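Local coordinates for fibronectin type III domain-containing protein (Simiduia agarivorans, PDB 6P2K) that probably hydrolyses the glucan backbone of xyloglucan or related beta-glucans, as a glycoside hydrolase of family 74 built from seven-bladed beta-propellers, at residues B[519-527]-B[533-541]; B[269-280]-B[336-347]. All blocks are in the same frame, centred on the assembly; numbering follows the deposited sequence.

Overall arrangement
Both contacts lie in beta-propeller blades, on opposite sides of the chain's centre, with their own centres 61 Å apart and their nearest atoms about 41 Å apart, so neither touches the other. Contact 2 comes first along the chain and joins two consecutive four-stranded sheets, 265-314 and 336-373, through the first strand of each sheet and the turn or loop that follows it. Contact 1 stays within a single blade, pairing its two middle strands. Its Phe527 end approaches two zinc sites: that side chain is about 6 Å from the side chain of Asp513 and about 7 Å from that of Asp566. Contact 2 is remote from the zinc sites, though a glycerol, probably from the crystallisation liquor, lies about 4 Å from the side chain of Val341.

Contact 1. Residues B[519-527]-B[533-541]; sequences ANPAKVFMF and MYMVEDIGR
Strands 524-527 and 533-536 run antiparallel, 157° between their directions and 4.6 Å apart at closest approach, as the central beta hairpin of a four-stranded propeller blade. Val524 and Val536, and Met526 and Tyr534, form hydrogen-bonded pairs; Tyr534 N reaches Met526 O at 2.7 Å on an almost straight bond. Phe525-Met535 and Phe527-Met533 are the non-hydrogen-bonded pairs between and beyond them. Their side chains share one face, on which Phe525, Phe527 and Met533 pack against strand 567-575 of the next sheet. There Met535 lies beside Phe525, pointing the same way, its SD 4.6 Å from the ring centroid in an oblique Met-aromatic contact. The same sulfur also meets Lys523 CD, from a direction roughly at right angles to the ring contact. Met533 crosses Phe527 at about a right angle: its chain turns at the last torsion (chi3 -83°) and brings CE to the ring edge, 3.5 Å from CD2. On the other face Met526 bends at chi2 and chi3, which carries CE back to Val536 CG2, while Val524 of the same strand packs on Val514.

Past the strands, Ile539 N donates to Ala522 O at 2.9 Å, tying the start of helix 539-547 to the turn 520-523. Asp538 is the N-cap of that helix, its OD1 accepting from Arg541 N and, weakly, Gly540 N. Lys523 NZ makes salt bridges to Glu580 and to Glu537 OE1, the hydrogen bond to the latter being weak. A water takes a hydrogen bond from Asn520 ND2 and gives one to Glu537 O, each 2.9 Å long.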
loop_
_atom_site.group_PDB
_atom_site.type_symbol
_atom_site.label_atom_id
_atom_site.label_comp_id
_atom_site.label_asym_id
_atom_site.label_seq_id
_atom_site.Cartn_x
_atom_site.Cartn_y
_atom_site.Cartn_z
ATOM N N ALA B 519 16.109 28.669 16.001
ATOM C CA ALA B 519 15.694 29.607 14.964
ATOM C C ALA B 519 15.289 28.886 13.687
ATOM O O ALA B 519 14.467 29.400 12.921
ATOM C CB ALA B 519 16.817 30.602 14.675
ATOM N N ASN B 520 15.854 27.704 13.444
ATOM C CA ASN B 520 15.547 26.923 12.245
ATOM C C ASN B 520 15.625 25.456 12.622
ATOM O O ASN B 520 16.672 24.810 12.470
ATOM C CB ASN B 520 16.503 27.250 11.099
ATOM C CG ASN B 520 16.215 26.443 9.842
ATOM O OD1 ASN B 520 15.232 25.708 9.771
ATOM N ND2 ASN B 520 17.079 26.581 8.842
ATOM N N PRO B 521 14.526 24.884 13.121
ATOM C CA PRO B 521 14.569 23.505 13.627
ATOM C C PRO B 521 14.820 22.449 12.563
ATOM O O PRO B 521 14.851 21.259 12.898
ATOM C CB PRO B 521 13.187 23.326 14.273
ATOM C CG PRO B 521 12.315 24.323 13.581
ATOM C CD PRO B 521 13.196 25.499 13.271
ATOM N N ALA B 522 14.996 22.828 11.298
ATOM C CA ALA B 522 15.460 21.877 10.298
ATOM C C ALA B 522 16.975 21.727 10.307
ATOM O O ALA B 522 17.496 20.758 9.743
ATOM C CB ALA B 522 14.988 22.302 8.905
ATOM N N LYS B 523 17.686 22.656 10.940
ATOM C CA LYS B 523 19.143 22.682 10.953
ATOM C C LYS B 523 19.656 22.041 12.236
ATOM O O LYS B 523 19.204 22.391 13.331
ATOM C CB LYS B 523 19.646 24.123 10.835
ATOM C CG LYS B 523 21.147 24.298 11.004
ATOM C CD LYS B 523 21.582 25.695 10.558
ATOM C CE LYS B 523 21.325 25.902 9.071
ATOM N NZ LYS B 523 21.672 27.284 8.618
ATOM N N VAL B 524 20.597 21.105 12.099
ATOM C CA VAL B 524 21.102 20.321 13.225
ATOM C C VAL B 524 22.621 20.429 13.267
ATOM O O VAL B 524 23.286 20.249 12.242
ATOM C CB VAL B 524 20.674 18.841 13.130
ATOM C CG1 VAL B 524 21.070 18.095 14.398
ATOM C CG2 VAL B 524 19.169 18.725 12.882
ATOM N N PHE B 525 23.166 20.709 14.453
ATOM C CA PHE B 525 24.602 20.772 14.686
ATOM C C PHE B 525 25.063 19.541 15.460
ATOM O O PHE B 525 24.310 18.974 16.257
ATOM C CB PHE B 525 24.993 22.023 15.482
ATOM C CG PHE B 525 24.711 23.317 14.776
ATOM C CD1 PHE B 525 25.646 23.873 13.919
ATOM C CD2 PHE B 525 23.518 23.992 14.992
ATOM C CE1 PHE B 525 25.390 25.072 13.274
ATOM C CE2 PHE B 525 23.258 25.194 14.353
ATOM C CZ PHE B 525 24.192 25.733 13.492
ATOM N N MET B 526 26.316 19.146 15.233
ATOM C CA MET B 526 26.916 18.033 15.956
ATOM C C MET B 526 28.431 18.201 15.958
ATOM O O MET B 526 29.010 18.704 14.992
ATOM C CB MET B 526 26.527 16.686 15.335
ATOM C CG MET B 526 26.993 16.508 13.892
ATOM S SD MET B 526 25.739 15.761 12.823
ATOM C CE MET B 526 24.526 17.083 12.735
ATOM N N PHE B 527 29.068 17.785 17.053
ATOM C CA PHE B 527 30.521 17.860 17.183
ATOM C C PHE B 527 31.072 16.445 17.296
ATOM O O PHE B 527 30.797 15.742 18.272
ATOM C CB PHE B 527 30.941 18.706 18.385
ATOM C CG PHE B 527 32.337 19.272 18.271
ATOM C CD1 PHE B 527 33.448 18.439 18.304
ATOM C CD2 PHE B 527 32.535 20.634 18.111
ATOM C CE1 PHE B 527 34.734 18.958 18.185
ATOM C CE2 PHE B 527 33.810 21.163 17.998
ATOM C CZ PHE B 527 34.914 20.323 18.032
ATOM N N MET B 533 33.214 20.268 14.140
ATOM C CA MET B 533 31.777 20.502 14.171
ATOM C C MET B 533 31.190 20.404 12.771
ATOM O O MET B 533 31.743 20.948 11.809
ATOM C CB MET B 533 31.442 21.866 14.769
ATOM C CG MET B 533 29.949 22.038 15.027
ATOM S SD MET B 533 29.547 23.459 16.053
ATOM C CE MET B 533 29.808 22.776 17.685
ATOM N N TYR B 534 30.053 19.720 12.671
ATOM C CA TYR B 534 29.393 19.472 11.401
ATOM C C TYR B 534 27.932 19.884 11.504
ATOM O O TYR B 534 27.377 20.032 12.596
ATOM C CB TYR B 534 29.517 18.000 10.986
ATOM C CG TYR B 534 30.953 17.583 10.776
ATOM C CD1 TYR B 534 31.785 17.314 11.857
ATOM C CD2 TYR B 534 31.485 17.480 9.497
ATOM C CE1 TYR B 534 33.103 16.951 11.670
ATOM C CE2 TYR B 534 32.800 17.109 9.303
ATOM C CZ TYR B 534 33.605 16.854 10.392
ATOM O OH TYR B 534 34.917 16.488 10.204
ATOM N N MET B 535 27.318 20.077 10.343
ATOM C CA MET B 535 25.987 20.657 10.263
ATOM C C MET B 535 25.164 19.899 9.234
ATOM O O MET B 535 25.651 19.604 8.141
ATOM C CB MET B 535 26.072 22.142 9.889
ATOM C CG MET B 535 24.737 22.838 9.720
ATOM S SD MET B 535 24.936 24.625 9.575
ATOM C CE MET B 535 25.616 24.765 7.923
ATOM N N VAL B 536 23.931 19.569 9.597
ATOM C CA VAL B 536 22.913 19.159 8.640
ATOM C C VAL B 536 22.078 20.399 8.350
ATOM O O VAL B 536 21.312 20.858 9.205
ATOM C CB VAL B 536 22.056 18.005 9.172
ATOM C CG1 VAL B 536 20.897 17.730 8.224
ATOM C CG2 VAL B 536 22.911 16.754 9.351
ATOM N N GLU B 537 22.247 20.959 7.152
ATOM C CA GLU B 537 21.601 22.228 6.830
ATOM C C GLU B 537 20.082 22.108 6.880
ATOM O O GLU B 537 19.397 22.993 7.406
ATOM C CB GLU B 537 22.061 22.708 5.453
ATOM C CG GLU B 537 21.322 23.929 4.938
ATOM C CD GLU B 537 21.909 25.222 5.469
ATOM O OE1 GLU B 537 21.150 26.205 5.630
ATOM O OE2 GLU B 537 23.132 25.253 5.726
ATOM N N ASP B 538 19.540 21.016 6.342
ATOM C CA ASP B 538 18.098 20.784 6.343
ATOM C C ASP B 538 17.886 19.283 6.471
ATOM O O ASP B 538 18.204 18.534 5.542
ATOM C CB ASP B 538 17.450 21.329 5.072
ATOM C CG ASP B 538 15.931 21.278 5.118
ATOM O OD1 ASP B 538 15.367 20.192 5.371
ATOM O OD2 ASP B 538 15.297 22.331 4.897
ATOM N N ILE B 539 17.352 18.845 7.613
ATOM C CA ILE B 539 17.220 17.414 7.847
ATOM C C ILE B 539 16.135 16.796 6.973
ATOM O O ILE B 539 16.194 15.598 6.671
ATOM C CB ILE B 539 16.964 17.137 9.340
ATOM C CG1 ILE B 539 17.021 15.633 9.612
ATOM C CG2 ILE B 539 15.627 17.733 9.776
ATOM C CD1 ILE B 539 16.922 15.275 11.061
ATOM N N GLY B 540 15.150 17.584 6.536
ATOM C CA GLY B 540 14.188 17.066 5.576
ATOM C C GLY B 540 14.840 16.683 4.260
ATOM O O GLY B 540 14.548 15.627 3.693
ATOM N N ARG B 541 15.739 17.534 3.761
ATOM C CA ARG B 541 16.464 17.218 2.535
ATOM C C ARG B 541 17.334 15.980 2.713
ATOM O O ARG B 541 17.412 15.130 1.819
ATOM C CB ARG B 541 17.311 18.419 2.114
ATOM C CG ARG B 541 18.019 18.260 0.786
ATOM C CD ARG B 541 18.527 19.604 0.294
ATOM N NE ARG B 541 19.048 19.532 -1.069
ATOM C CZ ARG B 541 20.312 19.778 -1.398
ATOM N NH1 ARG B 541 21.190 20.118 -0.463
ATOM N NH2 ARG B 541 20.698 19.687 -2.663
HETATM O O HOH W 1 17.046 24.624 6.751
#

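Contact 2. Residues B[269-280]-B[336-347]; sequences EVDPRSTGNSHK and AHYTPVTGGWAR
The junction between two successive propeller blades is built here from the turn linking strands 265-270 and 278-285 and from the first strand of the following sheet with the loop after it. Glu269 reaches across with an extended chain and uses both oxygens: OE1 takes His337 ND1 on its syn lone pair at 2.6 Å, and OE2 accepts from Tyr338 N. Carboxylate and imidazole are nearly coplanar, 27° apart. Tyr338 lays its ring over Asp271, whose CB stands above the ring centre in a CH-pi contact at 3.7 Å; the phenol OH is hydrogen-bonded to Glu294.

Asp271 is shared by two arginines. Its OD2 is gripped side-on by Arg347, through NE at 2.7 Å and NH2 at 2.8 Å, both from one face of the carboxylate. OD1 accepts from Arg273 NH1 and from Arg273 N, which come from opposite faces, the latter closing an Asx turn. Arg273 also points both end nitrogens at Thr339 O, NH1 at 2.9 Å. Its guanidinium is sandwiched between Val341 CG1 over one face and Arg347 CG over the other, and the two guanidinium planes stand 87° apart. Arg347 NH2 has a second carboxylate partner in Glu294. The Asp271-Arg273-Arg347 network thus joins the hairpin turn of one four-stranded antiparallel blade to the loop after the first strand of the next, the blade-to-blade packing of a beta-propeller.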
loop_
_atom_site.group_PDB
_atom_site.type_symbol
_atom_site.label_atom_id
_atom_site.label_comp_id
_atom_site.label_asym_id
_atom_site.label_seq_id
_atom_site.Cartn_x
_atom_site.Cartn_y
_atom_site.Cartn_z
ATOM N N GLU B 269 25.307 -21.512 47.614
ATOM C CA GLU B 269 24.396 -21.399 48.744
ATOM C C GLU B 269 23.600 -22.686 48.884
ATOM O O GLU B 269 23.064 -23.198 47.894
ATOM C CB GLU B 269 23.454 -20.203 48.569
ATOM C CG GLU B 269 22.414 -20.064 49.666
ATOM C CD GLU B 269 21.626 -18.772 49.560
ATOM O OE1 GLU B 269 22.254 -17.701 49.424
ATOM O OE2 GLU B 269 20.379 -18.830 49.611
ATOM N N VAL B 270 23.528 -23.205 50.110
ATOM C CA VAL B 270 22.758 -24.407 50.403
ATOM C C VAL B 270 21.367 -24.002 50.869
ATOM O O VAL B 270 21.219 -23.112 51.716
ATOM C CB VAL B 270 23.461 -25.270 51.462
ATOM C CG1 VAL B 270 22.691 -26.563 51.687
ATOM C CG2 VAL B 270 24.891 -25.562 51.044
ATOM N N ASP B 271 20.351 -24.650 50.311
ATOM C CA ASP B 271 18.974 -24.467 50.748
ATOM C C ASP B 271 18.873 -24.755 52.243
ATOM O O ASP B 271 19.223 -25.865 52.674
ATOM C CB ASP B 271 18.057 -25.397 49.946
ATOM C CG ASP B 271 16.570 -25.169 50.221
ATOM O OD1 ASP B 271 16.217 -24.410 51.148
ATOM O OD2 ASP B 271 15.744 -25.761 49.494
ATOM N N PRO B 272 18.418 -23.802 53.062
ATOM C CA PRO B 272 18.271 -24.081 54.500
ATOM C C PRO B 272 17.297 -25.204 54.793
ATOM O O PRO B 272 17.256 -25.681 55.934
ATOM C CB PRO B 272 17.776 -22.746 55.073
ATOM C CG PRO B 272 17.153 -22.045 53.911
ATOM C CD PRO B 272 17.980 -22.437 52.721
ATOM N N ARG B 273 16.515 -25.637 53.804
ATOM C CA ARG B 273 15.626 -26.776 53.968
ATOM C C ARG B 273 16.365 -28.108 53.916
ATOM O O ARG B 273 15.827 -29.117 54.387
ATOM C CB ARG B 273 14.541 -26.740 52.889
ATOM C CG ARG B 273 13.556 -25.595 53.064
ATOM C CD ARG B 273 12.958 -25.141 51.743
ATOM N NE ARG B 273 12.160 -23.926 51.905
ATOM C CZ ARG B 273 12.658 -22.692 51.913
ATOM N NH1 ARG B 273 13.960 -22.494 51.758
ATOM N NH2 ARG B 273 11.851 -21.651 52.071
ATOM N N SER B 274 17.579 -28.134 53.362
ATOM C CA SER B 274 18.353 -29.371 53.234
ATOM C C SER B 274 19.006 -29.706 54.576
ATOM O O SER B 274 20.217 -29.597 54.771
ATOM C CB SER B 274 19.388 -29.241 52.126
ATOM O OG SER B 274 18.779 -28.855 50.907
ATOM N N THR B 275 18.165 -30.140 55.512
ATOM C CA THR B 275 18.604 -30.452 56.865
ATOM C C THR B 275 19.155 -31.866 57.013
ATOM O O THR B 275 19.732 -32.180 58.059
ATOM C CB THR B 275 17.450 -30.260 57.851
ATOM O OG1 THR B 275 16.306 -30.993 57.392
ATOM C CG2 THR B 275 17.088 -28.788 57.960
ATOM N N GLY B 276 18.996 -32.716 56.009
ATOM C CA GLY B 276 19.491 -34.087 56.044
ATOM C C GLY B 276 20.798 -34.246 55.300
ATOM O O GLY B 276 21.689 -33.393 55.379
ATOM N N ASN B 277 20.915 -35.351 54.566
ATOM C CA ASN B 277 22.126 -35.664 53.817
ATOM C C ASN B 277 22.010 -35.368 52.326
ATOM O O ASN B 277 22.993 -35.540 51.596
ATOM C CB ASN B 277 22.510 -37.136 54.022
ATOM C CG ASN B 277 22.537 -37.530 55.488
ATOM O OD1 ASN B 277 22.640 -36.678 56.372
ATOM N ND2 ASN B 277 22.451 -38.827 55.752
ATOM N N SER B 278 20.851 -34.916 51.854
ATOM C CA SER B 278 20.674 -34.493 50.469
ATOM C C SER B 278 20.599 -32.974 50.435
ATOM O O SER B 278 19.717 -32.379 51.066
ATOM C CB SER B 278 19.419 -35.111 49.856
ATOM O OG SER B 278 19.322 -34.788 48.479
ATOM N N HIS B 279 21.519 -32.350 49.705
ATOM C CA HIS B 279 21.660 -30.900 49.685
ATOM C C HIS B 279 21.291 -30.349 48.316
ATOM O O HIS B 279 21.721 -30.880 47.286
ATOM C CB HIS B 279 23.089 -30.484 50.037
ATOM C CG HIS B 279 23.636 -31.169 51.248
ATOM N ND1 HIS B 279 24.987 -31.292 51.484
ATOM C CD2 HIS B 279 23.014 -31.762 52.294
ATOM C CE1 HIS B 279 25.174 -31.938 52.621
ATOM N NE2 HIS B 279 23.995 -32.234 53.133
ATOM N N LYS B 280 20.501 -29.282 48.312
ATOM C CA LYS B 280 20.285 -28.471 47.125
ATOM C C LYS B 280 21.211 -27.265 47.206
ATOM O O LYS B 280 21.216 -26.549 48.213
ATOM C CB LYS B 280 18.826 -28.026 47.019
ATOM C CG LYS B 280 17.826 -29.171 46.940
ATOM C CD LYS B 280 17.696 -29.705 45.523
ATOM C CE LYS B 280 16.772 -30.915 45.477
ATOM N NZ LYS B 280 16.511 -31.368 44.080
ATOM N N ALA B 336 22.000 -14.979 43.883
ATOM C CA ALA B 336 20.884 -15.913 43.921
ATOM C C ALA B 336 20.750 -16.454 45.334
ATOM O O ALA B 336 21.716 -16.992 45.884
ATOM C CB ALA B 336 21.088 -17.056 42.923
ATOM N N HIS B 337 19.560 -16.321 45.912
ATOM C CA HIS B 337 19.314 -16.741 47.282
ATOM C C HIS B 337 18.015 -17.522 47.377
ATOM O O HIS B 337 17.017 -17.170 46.739
ATOM C CB HIS B 337 19.251 -15.541 48.229
ATOM C CG HIS B 337 20.516 -14.746 48.275
ATOM N ND1 HIS B 337 21.665 -15.211 48.876
ATOM C CD2 HIS B 337 20.812 -13.515 47.797
ATOM C CE1 HIS B 337 22.616 -14.300 48.765
ATOM N NE2 HIS B 337 22.125 -13.262 48.111
ATOM N N TYR B 338 18.039 -18.585 48.176
ATOM C CA TYR B 338 16.811 -19.248 48.580
ATOM C C TYR B 338 16.059 -18.376 49.580
ATOM O O TYR B 338 16.649 -17.554 50.287
ATOM C CB TYR B 338 17.119 -20.602 49.215
ATOM C CG TYR B 338 17.669 -21.655 48.278
ATOM C CD1 TYR B 338 16.868 -22.247 47.311
ATOM C CD2 TYR B 338 18.991 -22.070 48.376
ATOM C CE1 TYR B 338 17.369 -23.221 46.466
ATOM C CE2 TYR B 338 19.500 -23.048 47.540
ATOM C CZ TYR B 338 18.684 -23.618 46.585
ATOM O OH TYR B 338 19.182 -24.588 45.746
ATOM N N THR B 339 14.743 -18.562 49.641
ATOM C CA THR B 339 13.963 -17.868 50.650
ATOM C C THR B 339 14.185 -18.513 52.019
ATOM O O THR B 339 14.478 -19.709 52.111
ATOM C CB THR B 339 12.472 -17.886 50.307
ATOM O OG1 THR B 339 12.017 -19.240 50.180
ATOM C CG2 THR B 339 12.202 -17.129 49.013
ATOM N N PRO B 340 14.072 -17.737 53.096
ATOM C CA PRO B 340 14.171 -18.323 54.436
ATOM C C PRO B 340 13.052 -19.322 54.685
ATOM O O PRO B 340 12.039 -19.359 53.981
ATOM C CB PRO B 340 14.047 -17.111 55.369
ATOM C CG PRO B 340 14.388 -15.926 54.521
ATOM C CD PRO B 340 13.952 -16.269 53.131
ATOM N N VAL B 341 13.250 -20.148 55.714
ATOM C CA VAL B 341 12.217 -21.083 56.147
ATOM C C VAL B 341 11.322 -20.495 57.227
ATOM O O VAL B 341 10.249 -21.056 57.504
ATOM C CB VAL B 341 12.851 -22.394 56.655
ATOM C CG1 VAL B 341 13.668 -23.043 55.557
ATOM C CG2 VAL B 341 13.727 -22.117 57.859
ATOM N N THR B 342 11.722 -19.387 57.842
ATOM C CA THR B 342 10.953 -18.747 58.896
ATOM C C THR B 342 10.057 -17.651 58.323
ATOM O O THR B 342 10.105 -17.327 57.135
ATOM C CB THR B 342 11.885 -18.157 59.955
ATOM O OG1 THR B 342 12.886 -17.357 59.314
ATOM C CG2 THR B 342 12.561 -19.264 60.747
ATOM N N GLY B 343 9.226 -17.084 59.195
ATOM C CA GLY B 343 8.433 -15.917 58.865
ATOM C C GLY B 343 7.246 -16.153 57.960
ATOM O O GLY B 343 6.607 -15.180 57.545
ATOM N N GLY B 344 6.919 -17.403 57.647
ATOM C CA GLY B 344 5.842 -17.693 56.724
ATOM C C GLY B 344 6.238 -17.698 55.265
ATOM O O GLY B 344 5.353 -17.733 54.400
ATOM N N TRP B 345 7.532 -17.657 54.963
ATOM C CA TRP B 345 7.978 -17.663 53.577
ATOM C C TRP B 345 7.666 -19.003 52.927
ATOM O O TRP B 345 7.776 -20.057 53.559
ATOM C CB TRP B 345 9.483 -17.403 53.499
ATOM C CG TRP B 345 9.890 -15.962 53.574
ATOM C CD1 TRP B 345 10.306 -15.287 54.684
ATOM C CD2 TRP B 345 9.950 -15.026 52.489
ATOM N NE1 TRP B 345 10.609 -13.985 54.361
ATOM C CE2 TRP B 345 10.400 -13.800 53.020
ATOM C CE3 TRP B 345 9.657 -15.103 51.123
ATOM C CZ2 TRP B 345 10.565 -12.659 52.231
ATOM C CZ3 TRP B 345 9.824 -13.969 50.341
ATOM C CH2 TRP B 345 10.272 -12.764 50.899
ATOM N N ALA B 346 7.266 -18.958 51.661
ATOM C CA ALA B 346 7.265 -20.165 50.852
ATOM C C ALA B 346 8.655 -20.375 50.257
ATOM O O ALA B 346 9.526 -19.505 50.332
ATOM C CB ALA B 346 6.206 -20.079 49.752
ATOM N N ARG B 347 8.874 -21.550 49.672
ATOM C CA ARG B 347 10.161 -21.833 49.052
ATOM C C ARG B 347 10.262 -21.113 47.714
ATOM O O ARG B 347 9.389 -21.257 46.852
ATOM C CB ARG B 347 10.368 -23.334 48.857
ATOM C CG ARG B 347 11.794 -23.676 48.444
ATOM C CD ARG B 347 12.013 -25.168 48.250
ATOM N NE ARG B 347 13.428 -25.473 48.043
ATOM C CZ ARG B 347 13.999 -25.628 46.851
ATOM N NH1 ARG B 347 13.274 -25.511 45.746
ATOM N NH2 ARG B 347 15.295 -25.901 46.761
HETATM O O HOH W 2 9.226 -22.438 53.576
#